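Side-chain contacts in uncharacterized protein SAV2460 (Streptomyces avermitilis, PDB 2QNG), which is of unknown function but binds calcium ions and belongs to the TerD family: residues H180-D185 with A190-G195; V118-R123 with R127-V132. All coordinates share one frame; numbering follows the deposited sequence.

Contact 1: H180-D185 with A190-G195; sequences HGYDSD and ARVMGG
Tyr182 reaches from the end of strand 173-182 to the turn that follows helix 186-192, and nearly everything this contact has is gathered round its ring. The apolar part is a meeting of Tyr182 with Val192. One methyl does the touching: CG2 of Val192 lies 4.0 Å from CE1 of Tyr182, approaching the ring obliquely while the two side chains pass alongside one another, running opposite ways. With CG1 anti to the carbonyl carbon, chi1 -58°, Val192 has CG2 left between its backbone N and carbonyl carbon, and this is the branch presented to the tyrosine. Met193, present as selenomethionine, adds its backbone side, with CA near the ring, whereas its side chain carries on to Val54 and Ala56 of strand 51-59.

Polar groups lie near one another without bonding across the contact. The hydroxyl OH of Tyr182 stands 3.9 Å from O of Val192 and equally far from O of Met193, too long for hydrogen bonds. O of Val192 instead accepts a hydrogen bond from N of Gly195 at 3.1 Å, closing a type I turn.

Among the aromatics, Phe189 of the intervening helix meets Tyr182 edge-to-face. An alanine in place of Tyr182 would probably leave the CG2 methyl of Val192 and the Phe189 ring without their aromatic partner and open a gap between strand and turn.

Asp185 starts the helix as its N-cap, and its OD1 is also bonded to Thr188 OG1. The C-terminal helix 186-192 thus lies over a five-stranded antiparallel sheet of the TerD domain, with strand 173-182 at the sheet's edge.

Contact 2: V118-R123 with R127-V132; sequences VVIQQR and RTFVGV
Ile120 holds CG1 anti to its carbonyl carbon (chi1 -57°) and extends CD1 beyond it (chi2 165°), which sets that methyl over the face of Phe129; Gln122, bent at chi2 (-61°), turns its amide toward the backbone of Arg127. The CD1 methyl of Ile120 sits 3.6 Å from the Phe129 ring centroid, almost on the ring normal, a clear CH-pi contact. CD1 of Ile120 also touches Phe129 N at 3.5 Å and Val132 CG2 at 3.8 Å, while CG2 of Ile120 rests 4.0 Å from CB of Arg127. At the ring edge, in plane, comes Val118 O. Val132 also packs on Leu51, a calcium-site residue, placing this apolar cluster beside that site.

The Gln122 amide grips one residue twice: OE1 accepts Arg127 N-H at 3.0 Å, and NE2 gives a hydrogen to Arg127 O at 2.8 Å, on a lone pair in the carbonyl plane. NE2 of Gln122 also donates to Ile120 O at 2.9 Å, from above that carbonyl's plane. Arg127 then bends at chi3 and sends NH1 to Gly131 O, 2.9 Å away.

Three bonds fix the amide's rotation, so the glutamine side chain does the work of a backbone pair, tying the 127-132 loop to the chain that leaves strand 111-120.

Both contacts reach the sheet that holds strands 111-120, 159-167 and 173-182, their centres about 13 Å apart and without touching each other. They follow in series along the chain. Contact 2 joins an inner strand and the chain leaving it to the loop that follows, has more buried residues and about twice the buried surface, and combines apolar packing with side-chain-to-backbone hydrogen bonds. Contact 1 sits at an outermost strand and is looser, resting on van der Waals packing with no hydrogen bond between its segments. Helix 186-192, most of which lies between the segments of contact 1, connects their surroundings, since its Pro186 and Phe189 also touch Val119 in the strand of contact 2.

Contact 1: H180-D185 with A190-G195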
loop_
_atom_site.group_PDB
_atom_site.type_symbol
_atom_site.label_atom_id
_atom_site.label_comp_id
_atom_site.label_asym_id
_atom_site.label_seq_id
_atom_site.Cartn_x
_atom_site.Cartn_y
_atom_site.Cartn_z
ATOM N N HIS A 180 9.183 -4.713 1.207
ATOM C CA HIS A 180 10.459 -4.019 1.414
ATOM C C HIS A 180 10.278 -2.941 2.448
ATOM O O HIS A 180 9.409 -2.084 2.302
ATOM C CB HIS A 180 10.945 -3.401 0.108
ATOM C CG HIS A 180 11.337 -4.427 -0.905
ATOM N ND1 HIS A 180 10.503 -4.833 -1.925
ATOM C CD2 HIS A 180 12.473 -5.158 -1.031
ATOM C CE1 HIS A 180 11.116 -5.754 -2.650
ATOM N NE2 HIS A 180 12.309 -5.970 -2.127
ATOM N N GLY A 181 11.090 -3.011 3.496
ATOM C CA GLY A 181 10.965 -2.099 4.614
ATOM C C GLY A 181 11.679 -0.783 4.429
ATOM O O GLY A 181 12.737 -0.703 3.798
ATOM N N TYR A 182 11.077 0.260 4.995
ATOM C CA TYR A 182 11.607 1.628 4.993
ATOM C C TYR A 182 11.607 2.162 6.419
ATOM O O TYR A 182 10.788 1.750 7.252
ATOM C CB TYR A 182 10.718 2.543 4.132
ATOM C CG TYR A 182 10.822 2.321 2.643
ATOM C CD1 TYR A 182 11.382 3.298 1.827
ATOM C CD2 TYR A 182 10.370 1.142 2.045
ATOM C CE1 TYR A 182 11.475 3.123 0.461
ATOM C CE2 TYR A 182 10.450 0.950 0.674
ATOM C CZ TYR A 182 11.028 1.941 -0.112
ATOM O OH TYR A 182 11.125 1.757 -1.476
ATOM N N ASP A 183 12.501 3.115 6.690
ATOM C CA ASP A 183 12.635 3.715 8.018
ATOM C C ASP A 183 12.019 5.109 8.079
ATOM O O ASP A 183 12.214 5.829 9.068
ATOM C CB ASP A 183 14.106 3.805 8.451
ATOM C CG ASP A 183 14.769 2.455 8.580
ATOM O OD1 ASP A 183 14.165 1.506 9.134
ATOM O OD2 ASP A 183 15.949 2.357 8.169
ATOM N N SER A 184 11.243 5.458 7.066
ATOM C CA SER A 184 10.746 6.825 6.878
ATOM C C SER A 184 9.341 7.066 7.400
ATOM O O SER A 184 8.585 6.117 7.669
ATOM C CB SER A 184 10.897 7.268 5.410
ATOM O OG SER A 184 10.640 6.188 4.518
ATOM N N ASP A 185 9.013 8.348 7.564
ATOM C CA ASP A 185 7.676 8.754 7.975
ATOM C C ASP A 185 6.744 8.760 6.757
ATOM O O ASP A 185 7.196 8.576 5.616
ATOM C CB ASP A 185 7.703 10.094 8.741
ATOM C CG ASP A 185 8.175 11.249 7.906
ATOM O OD1 ASP A 185 8.194 11.156 6.656
ATOM O OD2 ASP A 185 8.506 12.289 8.522
ATOM N N ALA A 190 5.950 8.434 0.842
ATOM C CA ALA A 190 5.150 8.653 -0.362
ATOM C C ALA A 190 5.972 9.176 -1.525
ATOM O O ALA A 190 5.629 8.958 -2.685
ATOM C CB ALA A 190 3.950 9.554 -0.091
ATOM N N ARG A 191 7.077 9.862 -1.221
ATOM C CA ARG A 191 7.900 10.441 -2.283
ATOM C C ARG A 191 8.925 9.459 -2.814
ATOM O O ARG A 191 9.380 9.598 -3.956
ATOM C CB ARG A 191 8.643 11.700 -1.804
ATOM C CG ARG A 191 7.772 12.795 -1.219
ATOM C CD ARG A 191 6.620 13.224 -2.098
ATOM N NE ARG A 191 7.002 13.597 -3.456
ATOM C CZ ARG A 191 6.187 13.519 -4.514
ATOM N NH1 ARG A 191 4.930 13.104 -4.358
ATOM N NH2 ARG A 191 6.623 13.883 -5.713
ATOM N N VAL A 192 9.330 8.499 -1.975
ATOM C CA VAL A 192 10.458 7.614 -2.313
ATOM C C VAL A 192 10.052 6.171 -2.594
ATOM O O VAL A 192 10.886 5.349 -2.997
ATOM C CB VAL A 192 11.592 7.670 -1.245
ATOM C CG1 VAL A 192 12.097 9.092 -1.089
ATOM C CG2 VAL A 192 11.126 7.082 0.107
HETATM N N MSE A 193 8.763 5.863 -2.409
HETATM C CA MSE A 193 8.319 4.468 -2.494
HETATM C C MSE A 193 8.459 3.813 -3.879
HETATM O O MSE A 193 8.324 2.592 -3.996
HETATM C CB MSE A 193 6.859 4.312 -1.997
HETATM C CG MSE A 193 5.855 5.088 -2.843
HETATM SE SE MSE A 193 4.076 5.150 -2.067
HETATM C CE MSE A 193 3.649 3.262 -2.273
ATOM N N GLY A 194 8.715 4.602 -4.914
ATOM C CA GLY A 194 8.925 4.054 -6.244
ATOM C C GLY A 194 10.317 3.541 -6.554
ATOM O O GLY A 194 10.523 2.967 -7.626
ATOM N N GLY A 195 11.266 3.715 -5.629
ATOM C CA GLY A 195 12.659 3.317 -5.898
ATOM C C GLY A 195 12.815 1.850 -6.267
ATOM O O GLY A 195 12.169 0.988 -5.683
#

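Contact 2: V118-R123 with R127-V132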
loop_
_atom_site.group_PDB
_atom_site.type_symbol
_atom_site.label_atom_id
_atom_site.label_comp_id
_atom_site.label_asym_id
_atom_site.label_seq_id
_atom_site.Cartn_x
_atom_site.Cartn_y
_atom_site.Cartn_z
ATOM N N VAL A 118 2.299 0.368 2.855
ATOM C CA VAL A 118 1.612 0.560 4.110
ATOM C C VAL A 118 2.551 1.376 4.985
ATOM O O VAL A 118 3.714 0.988 5.174
ATOM C CB VAL A 118 1.279 -0.786 4.792
ATOM C CG1 VAL A 118 0.648 -0.583 6.168
ATOM C CG2 VAL A 118 0.369 -1.632 3.894
ATOM N N VAL A 119 2.049 2.502 5.503
ATOM C CA VAL A 119 2.814 3.303 6.451
ATOM C C VAL A 119 2.212 3.209 7.836
ATOM O O VAL A 119 0.987 3.114 7.969
ATOM C CB VAL A 119 2.874 4.790 6.019
ATOM C CG1 VAL A 119 3.504 4.916 4.662
ATOM C CG2 VAL A 119 1.479 5.456 6.012
ATOM N N ILE A 120 3.065 3.286 8.855
ATOM C CA ILE A 120 2.604 3.421 10.212
ATOM C C ILE A 120 2.760 4.885 10.570
ATOM O O ILE A 120 3.849 5.456 10.428
ATOM C CB ILE A 120 3.447 2.596 11.175
ATOM C CG1 ILE A 120 3.451 1.117 10.778
ATOM C CG2 ILE A 120 2.946 2.805 12.626
ATOM C CD1 ILE A 120 4.536 0.323 11.449
ATOM N N GLN A 121 1.672 5.521 10.997
ATOM C CA GLN A 121 1.775 6.925 11.418
ATOM C C GLN A 121 2.710 7.037 12.622
ATOM O O GLN A 121 2.666 6.204 13.530
ATOM C CB GLN A 121 0.404 7.490 11.784
ATOM C CG GLN A 121 -0.487 7.698 10.547
ATOM C CD GLN A 121 -0.021 8.856 9.656
ATOM O OE1 GLN A 121 0.663 9.776 10.118
ATOM N NE2 GLN A 121 -0.359 8.792 8.380
ATOM N N GLN A 122 3.542 8.090 12.620
ATOM C CA GLN A 122 4.628 8.253 13.602
ATOM C C GLN A 122 4.459 9.462 14.504
ATOM O O GLN A 122 5.193 9.602 15.474
ATOM C CB GLN A 122 5.985 8.394 12.877
ATOM C CG GLN A 122 6.387 7.193 12.029
ATOM C CD GLN A 122 6.525 5.945 12.858
ATOM O OE1 GLN A 122 7.264 5.925 13.847
ATOM N NE2 GLN A 122 5.838 4.882 12.445
ATOM N N ARG A 123 3.527 10.349 14.180
ATOM C CA ARG A 123 3.426 11.630 14.888
ATOM C C ARG A 123 3.294 11.459 16.407
ATOM O O ARG A 123 3.921 12.207 17.171
ATOM C CB ARG A 123 2.257 12.446 14.321
ATOM C CG ARG A 123 2.089 13.863 14.852
ATOM C CD ARG A 123 0.629 14.329 14.686
ATOM N NE ARG A 123 -0.291 13.411 15.362
ATOM C CZ ARG A 123 -1.563 13.195 15.025
ATOM N NH1 ARG A 123 -2.123 13.839 14.000
ATOM N NH2 ARG A 123 -2.282 12.325 15.726
ATOM N N ARG A 127 6.915 3.994 16.073
ATOM C CA ARG A 127 6.294 2.672 16.077
ATOM C C ARG A 127 6.699 1.959 14.828
ATOM O O ARG A 127 6.535 2.492 13.725
ATOM C CB ARG A 127 4.765 2.786 16.157
ATOM C CG ARG A 127 4.067 1.451 16.392
ATOM C CD ARG A 127 2.545 1.566 16.405
ATOM N NE ARG A 127 2.067 2.465 17.446
ATOM C CZ ARG A 127 1.865 2.111 18.709
ATOM N NH1 ARG A 127 2.096 0.861 19.109
ATOM N NH2 ARG A 127 1.445 3.019 19.586
ATOM N N THR A 128 7.250 0.761 14.993
ATOM C CA THR A 128 7.597 -0.082 13.852
ATOM C C THR A 128 6.641 -1.267 13.771
ATOM O O THR A 128 5.774 -1.432 14.642
ATOM C CB THR A 128 9.039 -0.597 13.957
ATOM O OG1 THR A 128 9.128 -1.543 15.034
ATOM C CG2 THR A 128 10.020 0.564 14.207
ATOM N N PHE A 129 6.766 -2.109 12.732
ATOM C CA PHE A 129 5.791 -3.206 12.622
ATOM C C PHE A 129 5.747 -4.147 13.821
ATOM O O PHE A 129 4.673 -4.683 14.124
ATOM C CB PHE A 129 5.904 -3.945 11.282
ATOM C CG PHE A 129 5.365 -3.147 10.126
ATOM C CD1 PHE A 129 3.996 -3.018 9.912
ATOM C CD2 PHE A 129 6.233 -2.488 9.273
ATOM C CE1 PHE A 129 3.506 -2.239 8.857
ATOM C CE2 PHE A 129 5.746 -1.709 8.207
ATOM C CZ PHE A 129 4.387 -1.593 8.015
ATOM N N VAL A 130 6.871 -4.334 14.530
ATOM C CA VAL A 130 6.835 -5.210 15.708
ATOM C C VAL A 130 5.975 -4.582 16.824
ATOM O O VAL A 130 5.439 -5.296 17.700
ATOM C CB VAL A 130 8.266 -5.561 16.226
ATOM C CG1 VAL A 130 8.891 -4.388 16.964
ATOM C CG2 VAL A 130 8.234 -6.823 17.089
ATOM N N GLY A 131 5.847 -3.250 16.788
ATOM C CA GLY A 131 5.026 -2.488 17.747
ATOM C C GLY A 131 3.555 -2.363 17.336
ATOM O O GLY A 131 2.787 -1.690 18.011
ATOM N N VAL A 132 3.177 -2.984 16.223
ATOM C CA VAL A 132 1.792 -3.067 15.804
ATOM C C VAL A 132 1.285 -4.455 16.211
ATOM O O VAL A 132 1.944 -5.469 15.950
ATOM C CB VAL A 132 1.681 -2.904 14.284
ATOM C CG1 VAL A 132 0.217 -3.068 13.810
ATOM C CG2 VAL A 132 2.251 -1.558 13.860
#